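Local coordinates for protein 3-oxosteroid 1-dehydrogenase (Sterolibacterium denitrificans, PDB 7P18) that probably uses FAD to introduce a C1-C2 double bond into 3-oxosteroids, passing the electrons to an acceptor, at residues Tyr73-Leu87 and Asn527-Ala539. Numbering follows the deposited sequence.
Sequences YLKAATQGLVAEDRL and NSASVMGKAYPGA. With ANB (androsta-1,4-diene-3,17-dione), chain D.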
loop_
_atom_site.group_PDB
_atom_site.type_symbol
_atom_site.label_atom_id
_atom_site.label_comp_id
_atom_site.label_asym_id
_atom_site.label_seq_id
_atom_site.Cartn_x
_atom_site.Cartn_y
_atom_site.Cartn_z
ATOM N N TYR A 73 -5.429 -20.729 -4.021
ATOM C CA TYR A 73 -4.612 -19.781 -3.229
ATOM C C TYR A 73 -5.513 -18.813 -2.445
ATOM O O TYR A 73 -5.284 -18.690 -1.236
ATOM C CB TYR A 73 -3.643 -19.070 -4.143
ATOM C CG TYR A 73 -2.638 -18.190 -3.456
ATOM C CD1 TYR A 73 -1.557 -18.736 -2.786
ATOM C CD2 TYR A 73 -2.743 -16.813 -3.508
ATOM C CE1 TYR A 73 -0.589 -17.937 -2.181
ATOM C CE2 TYR A 73 -1.786 -16.008 -2.911
ATOM C CZ TYR A 73 -0.687 -16.562 -2.278
ATOM O OH TYR A 73 0.272 -15.757 -1.684
ATOM N N LEU A 74 -6.469 -18.144 -3.086
ATOM C CA LEU A 74 -7.347 -17.170 -2.378
ATOM C C LEU A 74 -8.234 -17.875 -1.343
ATOM O O LEU A 74 -8.453 -17.313 -0.266
ATOM C CB LEU A 74 -8.149 -16.338 -3.373
ATOM C CG LEU A 74 -7.332 -15.293 -4.131
ATOM C CD1 LEU A 74 -8.259 -14.457 -4.966
ATOM C CD2 LEU A 74 -6.537 -14.440 -3.129
ATOM N N LYS A 75 -8.750 -19.078 -1.620
ATOM C CA LYS A 75 -9.580 -19.793 -0.624
ATOM C C LYS A 75 -8.690 -20.154 0.566
ATOM O O LYS A 75 -9.106 -19.983 1.701
ATOM C CB LYS A 75 -10.258 -21.029 -1.244
ATOM C CG LYS A 75 -11.422 -20.681 -2.154
ATOM C CD LYS A 75 -11.993 -21.919 -2.828
ATOM C CE LYS A 75 -12.674 -22.849 -1.840
ATOM N NZ LYS A 75 -13.906 -22.217 -1.308
ATOM N N ALA A 76 -7.480 -20.603 0.327
ATOM C CA ALA A 76 -6.528 -20.938 1.401
ATOM C C ALA A 76 -6.211 -19.672 2.198
ATOM O O ALA A 76 -6.175 -19.750 3.432
ATOM C CB ALA A 76 -5.289 -21.570 0.831
ATOM N N ALA A 77 -6.026 -18.531 1.540
ATOM C CA ALA A 77 -5.543 -17.312 2.225
ATOM C C ALA A 77 -6.691 -16.665 2.996
ATOM O O ALA A 77 -6.422 -16.088 4.073
ATOM C CB ALA A 77 -4.930 -16.363 1.249
ATOM N N THR A 78 -7.932 -16.761 2.515
ATOM C CA THR A 78 -9.073 -15.987 3.081
ATOM C C THR A 78 -9.886 -16.774 4.108
ATOM O O THR A 78 -10.742 -16.125 4.778
ATOM C CB THR A 78 -9.991 -15.419 1.987
ATOM O OG1 THR A 78 -10.565 -16.464 1.182
ATOM C CG2 THR A 78 -9.275 -14.422 1.108
ATOM N N GLN A 79 -9.712 -18.082 4.161
ATOM C CA GLN A 79 -10.183 -18.963 5.269
ATOM C C GLN A 79 -11.693 -18.767 5.498
ATOM O O GLN A 79 -12.109 -18.708 6.657
ATOM C CB GLN A 79 -9.339 -18.674 6.516
ATOM C CG GLN A 79 -7.877 -19.076 6.321
ATOM C CD GLN A 79 -7.271 -19.610 7.588
ATOM O OE1 GLN A 79 -7.150 -20.848 7.777
ATOM N NE2 GLN A 79 -6.993 -18.643 8.477
ATOM N N GLY A 80 -12.480 -18.661 4.438
ATOM C CA GLY A 80 -13.953 -18.648 4.526
ATOM C C GLY A 80 -14.513 -17.328 5.021
ATOM O O GLY A 80 -15.741 -17.269 5.250
ATOM N N LEU A 81 -13.689 -16.281 5.176
ATOM C CA LEU A 81 -14.155 -14.968 5.688
ATOM C C LEU A 81 -14.844 -14.180 4.587
ATOM O O LEU A 81 -15.511 -13.149 4.879
ATOM C CB LEU A 81 -12.956 -14.195 6.232
ATOM C CG LEU A 81 -12.265 -14.821 7.436
ATOM C CD1 LEU A 81 -11.031 -14.020 7.777
ATOM C CD2 LEU A 81 -13.203 -14.864 8.639
ATOM N N VAL A 82 -14.638 -14.576 3.328
ATOM C CA VAL A 82 -15.114 -13.800 2.163
ATOM C C VAL A 82 -16.022 -14.707 1.317
ATOM O O VAL A 82 -15.614 -15.853 1.011
ATOM C CB VAL A 82 -13.917 -13.271 1.348
ATOM C CG1 VAL A 82 -14.337 -12.610 0.056
ATOM C CG2 VAL A 82 -13.072 -12.312 2.185
ATOM N N ALA A 83 -17.148 -14.187 0.874
ATOM C CA ALA A 83 -18.087 -14.910 -0.021
ATOM C C ALA A 83 -17.310 -15.431 -1.236
ATOM O O ALA A 83 -16.594 -14.669 -1.893
ATOM C CB ALA A 83 -19.235 -14.025 -0.423
ATOM N N GLU A 84 -17.448 -16.710 -1.556
ATOM C CA GLU A 84 -16.649 -17.280 -2.666
ATOM C C GLU A 84 -16.925 -16.527 -3.969
ATOM O O GLU A 84 -15.995 -16.384 -4.791
ATOM C CB GLU A 84 -16.874 -18.791 -2.791
ATOM C CG GLU A 84 -15.999 -19.418 -3.860
ATOM C CD GLU A 84 -16.319 -20.877 -4.140
ATOM O OE1 GLU A 84 -17.398 -21.128 -4.738
ATOM O OE2 GLU A 84 -15.512 -21.733 -3.775
ATOM N N ASP A 85 -18.151 -16.066 -4.211
ATOM C CA ASP A 85 -18.484 -15.406 -5.496
ATOM C C ASP A 85 -17.676 -14.110 -5.644
ATOM O O ASP A 85 -17.434 -13.697 -6.785
ATOM C CB ASP A 85 -19.982 -15.193 -5.706
ATOM C CG ASP A 85 -20.695 -14.264 -4.754
ATOM O OD1 ASP A 85 -20.070 -13.834 -3.758
ATOM O OD2 ASP A 85 -21.907 -13.983 -4.997
ATOM N N ARG A 86 -17.281 -13.468 -4.554
ATOM C CA ARG A 86 -16.395 -12.281 -4.638
ATOM C C ARG A 86 -14.989 -12.709 -5.069
ATOM O O ARG A 86 -14.359 -11.959 -5.788
ATOM C CB ARG A 86 -16.304 -11.580 -3.281
ATOM C CG ARG A 86 -17.597 -10.921 -2.831
ATOM C CD ARG A 86 -17.468 -10.343 -1.448
ATOM N NE ARG A 86 -16.514 -9.231 -1.464
ATOM C CZ ARG A 86 -15.901 -8.737 -0.371
ATOM N NH1 ARG A 86 -16.097 -9.259 0.829
ATOM N NH2 ARG A 86 -15.044 -7.737 -0.520
ATOM N N LEU A 87 -14.471 -13.819 -4.566
ATOM C CA LEU A 87 -13.163 -14.359 -5.010
ATOM C C LEU A 87 -13.230 -14.714 -6.502
ATOM O O LEU A 87 -12.277 -14.355 -7.244
ATOM C CB LEU A 87 -12.781 -15.597 -4.211
ATOM C CG LEU A 87 -12.719 -15.434 -2.687
ATOM C CD1 LEU A 87 -12.287 -16.740 -2.074
ATOM C CD2 LEU A 87 -11.770 -14.344 -2.296
ATOM N N ASN A 527 -12.272 1.734 1.578
ATOM C CA ASN A 527 -13.643 2.114 2.004
ATOM C C ASN A 527 -14.485 0.855 2.242
ATOM O O ASN A 527 -15.431 0.921 3.033
ATOM C CB ASN A 527 -14.243 3.025 0.939
ATOM C CG ASN A 527 -15.336 3.959 1.385
ATOM O OD1 ASN A 527 -15.510 4.981 0.739
ATOM N ND2 ASN A 527 -16.086 3.615 2.414
ATOM N N SER A 528 -14.132 -0.273 1.607
ATOM C CA SER A 528 -14.874 -1.547 1.630
ATOM C C SER A 528 -14.114 -2.563 2.480
ATOM O O SER A 528 -12.893 -2.496 2.595
ATOM C CB SER A 528 -15.135 -2.058 0.197
ATOM O OG SER A 528 -13.955 -2.616 -0.373
ATOM N N ALA A 529 -14.826 -3.516 3.039
ATOM C CA ALA A 529 -14.223 -4.719 3.649
ATOM C C ALA A 529 -13.449 -5.498 2.582
ATOM O O ALA A 529 -14.011 -5.785 1.499
ATOM C CB ALA A 529 -15.287 -5.564 4.279
ATOM N N SER A 530 -12.190 -5.829 2.887
ATOM C CA SER A 530 -11.191 -6.430 1.985
ATOM C C SER A 530 -11.673 -7.777 1.439
ATOM O O SER A 530 -11.999 -8.706 2.239
ATOM C CB SER A 530 -9.882 -6.629 2.693
ATOM O OG SER A 530 -8.946 -7.252 1.834
ATOM N N VAL A 531 -11.579 -7.927 0.118
ATOM C CA VAL A 531 -11.861 -9.228 -0.563
ATOM C C VAL A 531 -10.807 -10.237 -0.131
ATOM O O VAL A 531 -10.992 -11.428 -0.349
ATOM C CB VAL A 531 -11.916 -9.046 -2.096
ATOM C CG1 VAL A 531 -10.518 -8.785 -2.679
ATOM C CG2 VAL A 531 -12.594 -10.255 -2.747
ATOM N N MET A 532 -9.700 -9.764 0.459
ATOM C CA MET A 532 -8.573 -10.614 0.856
ATOM C C MET A 532 -8.705 -11.046 2.320
ATOM O O MET A 532 -7.792 -11.715 2.835
ATOM C CB MET A 532 -7.253 -9.890 0.571
ATOM C CG MET A 532 -7.068 -9.540 -0.907
ATOM S SD MET A 532 -7.144 -11.059 -1.943
ATOM C CE MET A 532 -6.937 -10.306 -3.557
ATOM N N GLY A 533 -9.842 -10.774 2.950
ATOM C CA GLY A 533 -10.086 -11.251 4.322
ATOM C C GLY A 533 -9.075 -10.679 5.315
ATOM O O GLY A 533 -8.874 -9.462 5.332
ATOM N N LYS A 534 -8.373 -11.546 6.043
ATOM C CA LYS A 534 -7.293 -11.109 6.975
ATOM C C LYS A 534 -5.923 -11.381 6.351
ATOM O O LYS A 534 -4.973 -11.606 7.075
ATOM C CB LYS A 534 -7.496 -11.816 8.308
ATOM C CG LYS A 534 -8.785 -11.449 9.012
ATOM C CD LYS A 534 -9.055 -12.276 10.240
ATOM C CE LYS A 534 -10.363 -11.948 10.907
ATOM N NZ LYS A 534 -10.499 -12.795 12.113
ATOM N N ALA A 535 -5.839 -11.334 5.014
ATOM C CA ALA A 535 -4.626 -11.763 4.294
ATOM C C ALA A 535 -4.201 -10.703 3.291
ATOM O O ALA A 535 -4.909 -9.722 3.055
ATOM C CB ALA A 535 -4.854 -13.105 3.651
ATOM N N TYR A 536 -3.005 -10.884 2.753
ATOM C CA TYR A 536 -2.399 -9.996 1.753
ATOM C C TYR A 536 -1.645 -10.902 0.789
ATOM O O TYR A 536 -0.623 -11.465 1.168
ATOM C CB TYR A 536 -1.440 -9.049 2.465
ATOM C CG TYR A 536 -1.096 -7.787 1.744
ATOM C CD1 TYR A 536 -0.481 -7.765 0.503
ATOM C CD2 TYR A 536 -1.274 -6.574 2.403
ATOM C CE1 TYR A 536 -0.160 -6.554 -0.125
ATOM C CE2 TYR A 536 -0.923 -5.368 1.819
ATOM C CZ TYR A 536 -0.404 -5.354 0.535
ATOM O OH TYR A 536 -0.112 -4.126 0.002
ATOM N N PRO A 537 -2.231 -11.208 -0.391
ATOM C CA PRO A 537 -1.765 -12.347 -1.192
ATOM C C PRO A 537 -0.395 -12.174 -1.863
ATOM O O PRO A 537 0.319 -13.166 -2.079
ATOM C CB PRO A 537 -2.870 -12.477 -2.243
ATOM C CG PRO A 537 -3.443 -11.096 -2.368
ATOM C CD PRO A 537 -3.458 -10.609 -0.930
ATOM N N GLY A 538 -0.064 -10.930 -2.172
ATOM C CA GLY A 538 1.142 -10.536 -2.895
ATOM C C GLY A 538 1.169 -9.045 -3.077
ATOM O O GLY A 538 0.140 -8.372 -2.783
ATOM N N ALA A 539 2.278 -8.527 -3.570
ATOM C CA ALA A 539 2.400 -7.086 -3.861
ATOM C C ALA A 539 1.284 -6.676 -4.820
ATOM O O ALA A 539 1.110 -7.349 -5.874
ATOM C CB ALA A 539 3.786 -6.789 -4.378
HETATM C C1 ANB D . 4.215 -2.100 -1.001
HETATM C C10 ANB D . 5.292 -2.457 -1.981
HETATM C C11 ANB D . 6.685 -0.356 -1.287
HETATM C C12 ANB D . 7.684 0.734 -1.703
HETATM C C13 ANB D . 8.783 0.152 -2.573
HETATM C C14 ANB D . 8.118 -0.454 -3.816
HETATM C C15 ANB D . 9.288 -0.693 -4.780
HETATM C C16 ANB D . 10.224 0.502 -4.526
HETATM C C17 ANB D . 9.759 1.121 -3.224
HETATM C C18 ANB D . 9.685 -0.841 -1.801
HETATM C C19 ANB D . 6.212 -3.494 -1.278
HETATM C C2 ANB D . 3.031 -2.713 -0.932
HETATM C C3 ANB D . 2.579 -3.586 -2.014
HETATM C C4 ANB D . 3.412 -3.542 -3.209
HETATM C C5 ANB D . 4.678 -3.101 -3.205
HETATM C C6 ANB D . 5.570 -3.312 -4.396
HETATM C C7 ANB D . 6.433 -2.105 -4.734
HETATM C C8 ANB D . 7.162 -1.599 -3.497
HETATM C C9 ANB D . 6.106 -1.188 -2.444
HETATM O O1 ANB D . 1.553 -4.274 -1.931
HETATM O O2 ANB D . 10.128 2.187 -2.787
HETATM O O HOH W 1 -7.886 -14.437 5.991
HETATM O O HOH W 2 -14.721 -8.774 3.199
#
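Tyr73 and Arg86 grip the 527-539 loop near its two ends. The loop runs between strand 521-523 and helix 543-559 of the Rossmann-type FAD-binding domain. It packs against the link between helix 67-78 and helix 84-104, which holds the type I' turn Thr78-Leu81. Tyr73 has CG anti to its own N (chi1 -173°), which carries the ring out to the loop. Tyr73 OH donates to Pro537 O (2.6 Å), in the carbonyl plane and on a lone pair, and also bonds Tyr119 N. Tyr73 CE2 lies 3.8 Å from Pro537 CB. Further along, Leu74 CD2 touches Met532 SD (3.6 Å), since Met532 is bent at its chi2 (-58°), which turns the thioether back to the helix; Trp54 packs on both. At the turn, Thr78 OG1 and N reach Leu74 O from opposite faces of its plane. This leaves Thr78 CG2 against Met532 O. Val82 CG2 sits 3.4 Å from Val531 O, beside the Ser530-Gly533 type I turn, in which Ser530 OG accepts from Met532 N as an ST turn. Leu81 CD1 lies across the extended Lys534 chain, 3.6 Å from Lys534 CD. A water joins Ala77 O to Lys534 N. Tyr536 points away from the helices, and Tyr536 OH donates to O1 of the bound 1,4-diene-3,17-dione product (2.6 Å), so the loop links the helices to the steroid pocket. Arg86, bent at chi3, lays one guanidinium face over Val531 CA. A second water bridges Arg86 NH1 to Ser530 O, and Arg86 NH2 donates to Ala529 O (3.0 Å, N-H...O 153°).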